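Local atomic coordinates of arabinan endo-1,5-alpha-l-arabinosidase A (Cellvibrio cellulosa, PDB entry 1GYH), a protein that cleaves alpha-1,5-linked arabinofuranosyl bonds of linear arabinan, releasing almost exclusively arabinotriose, in the breakdown of the plant cell wall. Residues Tyr79-Ala84 / Ser90-Thr95; Thr51-Lys54 / Ser59-Gly62. All coordinates share one frame; numbering follows the deposited sequence.

Interaction 1: Tyr79-Ala84 / Ser90-Thr95; sequences YYSVSA and SAIGVT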
loop_
_atom_site.group_PDB
_atom_site.type_symbol
_atom_site.label_atom_id
_atom_site.label_comp_id
_atom_site.label_asym_id
_atom_site.label_seq_id
_atom_site.Cartn_x
_atom_site.Cartn_y
_atom_site.Cartn_z
ATOM N N TYR A 79 -6.705 7.164 2.336
ATOM C CA TYR A 79 -5.400 7.664 2.761
ATOM C C TYR A 79 -4.492 7.795 1.541
ATOM O O TYR A 79 -4.625 7.040 0.602
ATOM C CB TYR A 79 -4.782 6.741 3.817
ATOM C CG TYR A 79 -5.669 6.646 5.033
ATOM C CD1 TYR A 79 -6.772 5.756 5.060
ATOM C CD2 TYR A 79 -5.462 7.471 6.134
ATOM C CE1 TYR A 79 -7.605 5.703 6.177
ATOM C CE2 TYR A 79 -6.301 7.432 7.236
ATOM C CZ TYR A 79 -7.347 6.533 7.265
ATOM O OH TYR A 79 -8.161 6.522 8.352
ATOM N N TYR A 80 -3.585 8.785 1.557
ATOM C CA TYR A 80 -2.783 9.119 0.379
ATOM C C TYR A 80 -1.498 9.803 0.875
ATOM O O TYR A 80 -1.471 10.331 1.997
ATOM C CB TYR A 80 -3.572 10.040 -0.605
ATOM C CG TYR A 80 -3.998 11.379 0.006
ATOM C CD1 TYR A 80 -3.109 12.454 0.036
ATOM C CD2 TYR A 80 -5.252 11.537 0.636
ATOM C CE1 TYR A 80 -3.446 13.660 0.618
ATOM C CE2 TYR A 80 -5.615 12.738 1.246
ATOM C CZ TYR A 80 -4.695 13.817 1.232
ATOM O OH TYR A 80 -4.984 15.036 1.805
ATOM N N SER A 81 -0.453 9.773 0.036
ATOM C CA SER A 81 0.888 10.272 0.395
ATOM C C SER A 81 1.271 11.462 -0.511
ATOM O O SER A 81 1.093 11.415 -1.725
ATOM C CB SER A 81 1.949 9.160 0.261
ATOM O OG SER A 81 1.487 7.912 0.793
ATOM N N VAL A 82 1.753 12.523 0.115
ATOM C CA VAL A 82 2.419 13.673 -0.556
ATOM C C VAL A 82 3.920 13.563 -0.247
ATOM O O VAL A 82 4.334 13.469 0.903
ATOM C CB VAL A 82 1.854 14.982 -0.010
ATOM C CG1 VAL A 82 2.729 16.173 -0.424
ATOM C CG2 VAL A 82 0.414 15.199 -0.466
ATOM N N SER A 83 4.757 13.566 -1.272
ATOM C CA SER A 83 6.179 13.369 -1.057
ATOM C C SER A 83 7.043 14.011 -2.141
ATOM O O SER A 83 6.558 14.808 -2.950
ATOM C CB SER A 83 6.463 11.865 -0.980
ATOM O OG SER A 83 7.740 11.586 -0.416
ATOM N N ALA A 84 8.319 13.660 -2.117
ATOM C CA ALA A 84 9.266 14.021 -3.167
ATOM C C ALA A 84 10.294 12.923 -3.328
ATOM O O ALA A 84 10.819 12.377 -2.342
ATOM C CB ALA A 84 9.969 15.378 -2.811
ATOM N N SER A 90 7.571 14.485 3.590
ATOM C CA SER A 90 6.408 13.654 3.223
ATOM C C SER A 90 5.332 13.733 4.285
ATOM O O SER A 90 5.604 14.026 5.458
ATOM C CB SER A 90 6.782 12.168 3.112
ATOM O OG SER A 90 7.914 11.963 2.282
ATOM N N ALA A 91 4.110 13.475 3.858
ATOM C CA ALA A 91 2.989 13.403 4.784
ATOM C C ALA A 91 1.889 12.515 4.200
ATOM O O ALA A 91 1.673 12.475 2.958
ATOM C CB ALA A 91 2.410 14.790 5.090
ATOM N N ILE A 92 1.196 11.849 5.123
ATOM C CA ILE A 92 -0.008 11.074 4.812
ATOM C C ILE A 92 -1.235 11.859 5.203
ATOM O O ILE A 92 -1.369 12.325 6.346
ATOM C CB ILE A 92 0.049 9.690 5.510
ATOM C CG1 ILE A 92 1.152 8.837 4.914
ATOM C CG2 ILE A 92 -1.299 8.984 5.380
ATOM C CD1 ILE A 92 1.643 7.683 5.853
ATOM N N GLY A 93 -2.111 12.045 4.224
ATOM C CA GLY A 93 -3.388 12.674 4.408
ATOM C C GLY A 93 -4.553 11.676 4.334
ATOM O O GLY A 93 -4.364 10.526 3.965
ATOM N N VAL A 94 -5.738 12.140 4.669
ATOM C CA VAL A 94 -6.947 11.341 4.440
ATOM C C VAL A 94 -8.122 12.184 3.975
ATOM O O VAL A 94 -8.383 13.260 4.521
ATOM C CB VAL A 94 -7.293 10.479 5.700
ATOM C CG1 VAL A 94 -7.654 11.311 6.872
ATOM C CG2 VAL A 94 -8.411 9.463 5.374
ATOM N N THR A 95 -8.797 11.701 2.930
ATOM C CA THR A 95 -10.021 12.290 2.438
ATOM C C THR A 95 -11.167 11.255 2.464
ATOM O O THR A 95 -10.954 10.081 2.231
ATOM C CB THR A 95 -9.780 12.930 1.023
ATOM O OG1 THR A 95 -10.969 13.558 0.521
ATOM C CG2 THR A 95 -9.372 11.894 -0.018
#

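Interaction 2: Thr51-Lys54 / Ser59-Gly62; sequences TWAK and SFDG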
loop_
_atom_site.group_PDB
_atom_site.type_symbol
_atom_site.label_atom_id
_atom_site.label_comp_id
_atom_site.label_asym_id
_atom_site.label_seq_id
_atom_site.Cartn_x
_atom_site.Cartn_y
_atom_site.Cartn_z
ATOM N N THR A 51 -4.675 21.211 -0.527
ATOM C CA THR A 51 -4.319 22.612 -0.342
ATOM C C THR A 51 -2.976 22.786 0.340
ATOM O O THR A 51 -2.306 23.804 0.138
ATOM C CB THR A 51 -5.388 23.377 0.461
ATOM O OG1 THR A 51 -5.548 22.765 1.748
ATOM C CG2 THR A 51 -6.763 23.342 -0.233
ATOM N N TRP A 52 -2.587 21.796 1.137
ATOM C CA TRP A 52 -1.388 21.820 1.946
ATOM C C TRP A 52 -0.167 21.135 1.297
ATOM O O TRP A 52 0.935 21.142 1.878
ATOM C CB TRP A 52 -1.685 21.150 3.318
ATOM C CG TRP A 52 -2.260 19.731 3.221
ATOM C CD1 TRP A 52 -3.585 19.396 3.221
ATOM C CD2 TRP A 52 -1.535 18.506 3.066
ATOM N NE1 TRP A 52 -3.721 18.039 3.073
ATOM C CE2 TRP A 52 -2.481 17.465 2.984
ATOM C CE3 TRP A 52 -0.175 18.178 2.979
ATOM C CZ2 TRP A 52 -2.117 16.121 2.841
ATOM C CZ3 TRP A 52 0.194 16.838 2.836
ATOM C CH2 TRP A 52 -0.784 15.821 2.782
ATOM N N ALA A 53 -0.341 20.520 0.134
ATOM C CA ALA A 53 0.691 19.628 -0.401
ATOM C C ALA A 53 1.996 20.361 -0.682
ATOM O O ALA A 53 3.057 19.858 -0.345
ATOM C CB ALA A 53 0.237 18.976 -1.650
ATOM N N LYS A 54 1.893 21.551 -1.302
ATOM C CA LYS A 54 3.094 22.316 -1.677
ATOM C C LYS A 54 3.933 22.773 -0.498
ATOM O O LYS A 54 5.156 22.903 -0.618
ATOM C CB LYS A 54 2.747 23.499 -2.587
ATOM C CG LYS A 54 2.564 23.093 -4.021
ATOM C CD LYS A 54 2.508 24.311 -4.937
ATOM C CE LYS A 54 2.257 23.915 -6.374
ATOM N NZ LYS A 54 0.806 23.833 -6.685
ATOM N N SER A 59 8.285 21.234 -4.535
ATOM C CA SER A 59 8.282 20.799 -5.949
ATOM C C SER A 59 7.191 19.774 -6.325
ATOM O O SER A 59 7.253 19.143 -7.376
ATOM C CB SER A 59 9.629 20.177 -6.282
ATOM O OG SER A 59 9.760 18.914 -5.641
ATOM N N PHE A 60 6.205 19.608 -5.457
ATOM C CA PHE A 60 5.084 18.702 -5.720
ATOM C C PHE A 60 4.564 18.853 -7.144
ATOM O O PHE A 60 4.246 19.967 -7.548
ATOM C CB PHE A 60 3.942 19.064 -4.775
ATOM C CG PHE A 60 2.766 18.148 -4.884
ATOM C CD1 PHE A 60 2.907 16.800 -4.551
ATOM C CD2 PHE A 60 1.546 18.611 -5.295
ATOM C CE1 PHE A 60 1.825 15.915 -4.643
ATOM C CE2 PHE A 60 0.469 17.726 -5.379
ATOM C CZ PHE A 60 0.639 16.376 -5.035
ATOM N N ASP A 61 4.458 17.739 -7.874
ATOM C CA ASP A 61 3.969 17.710 -9.292
ATOM C C ASP A 61 2.524 17.298 -9.526
ATOM O O ASP A 61 2.136 17.057 -10.666
ATOM C CB ASP A 61 4.873 16.836 -10.190
ATOM C CG ASP A 61 4.923 15.372 -9.784
ATOM O OD1 ASP A 61 4.168 14.893 -8.895
ATOM O OD2 ASP A 61 5.722 14.578 -10.322
ATOM N N GLY A 62 1.717 17.219 -8.480
ATOM C CA GLY A 62 0.344 16.772 -8.614
ATOM C C GLY A 62 0.062 15.272 -8.440
ATOM O O GLY A 62 -1.094 14.917 -8.288
#

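Interaction 1: Tyr79-Ala84 / Ser90-Thr95
Ser-90 OG, hydrogen-bonded to Asn-126 OD1, also lies 2.7 Å from Ser-83 OG, close enough for a hydrogen bond between the two buried hydroxyls where the strands run into their connecting loop. Asn-126 is probably a substrate-binding residue, so this end of the hairpin probably borders the substrate-binding site. From there the strands pair antiparallel: Val-82 N to Ala-91 O is nearly straight (2.8 Å, 173°), and Gly-93 N reaches Tyr-80 O at 2.9 Å. Tyr-80 N returns a bond to Gly-93 O at 3.1 Å. Tyr-80, with CG between its own N and carbonyl carbon (chi1 60°), folds its ring back across the neighbouring strand, so that Gly-93 CA sits over the ring face, 3.9 Å from the centroid. The Tyr-80 OH is hydrogen-bonded to Asp-111 OD1. On the other face of the sheet, Val-94 CG2 stands over the centre of the Tyr-79 ring, 3.5 Å from the centroid, the two side chains running side by side. This hairpin forms the middle of one blade of the five-bladed beta-propeller, flanked by strands 63-72 and 110-118, while Tyr-79 and Ile-92 pack against strand 140-144 of the next sheet.

Interaction 2: Thr51-Lys54 / Ser59-Gly62
Ala-53, in the short helix 53-56, directs its methyl group at Phe-60 in the loop that follows. CB sits 3.8 Å above the plane of the Phe-60 ring, displaced from the centre toward the rim. Its nearest ring atoms are CD2 and CE2; the approach to Phe-60 CD2 is 3.9 Å, a CH-pi contact made over the face. Next along the helix, Lys-54 contributes only the foot of its side chain: CG passes 4.3 Å from Phe-60 CB, while the amino group turns to a salt bridge with Glu-49. Phe-60 itself has CG anti to its backbone N (chi1 -176°), which turns the ring toward Ala-53, one face against its methyl. The backbone N of Gly-62 lies 3.3 Å above the opposite face of the ring, again toward the rim, so the ring is sandwiched between the alanine methyl and its own loop. The buried ring belongs to the same loop as Asp-61 and Gly-62, which are probably substrate-binding residues; Asp-61 OD1 accepts a hydrogen bond from His-63 N. The helix and loop together lead into strand 63-72, with Ala-53 also touching Val-82 on strand 75-82.

How the interactions relate
Interaction 1 lies within a propeller blade, and every residue that touches across it is buried; interaction 2 lies farther from the centre of the chain, where Lys-54 is exposed although Ala-53 and Phe-60 are buried. Their chemistry follows their place: regular backbone hydrogen bonds and two aromatic contacts join the strands of 79-84 and 90-95, whereas 51-54 and 59-62 meet through apolar packing alone. Trp-52 ties them together. Its indole packs on the Tyr-80 and Val-82 side of the sheet, with CH2 3.5 Å from Val-82 CG2 and CZ3 3.8 Å from Ala-91 CB. The second oxygen of Asp-111, OD2, is hydrogen-bonded to Trp-52 NE1, so one carboxylate serves both interactions.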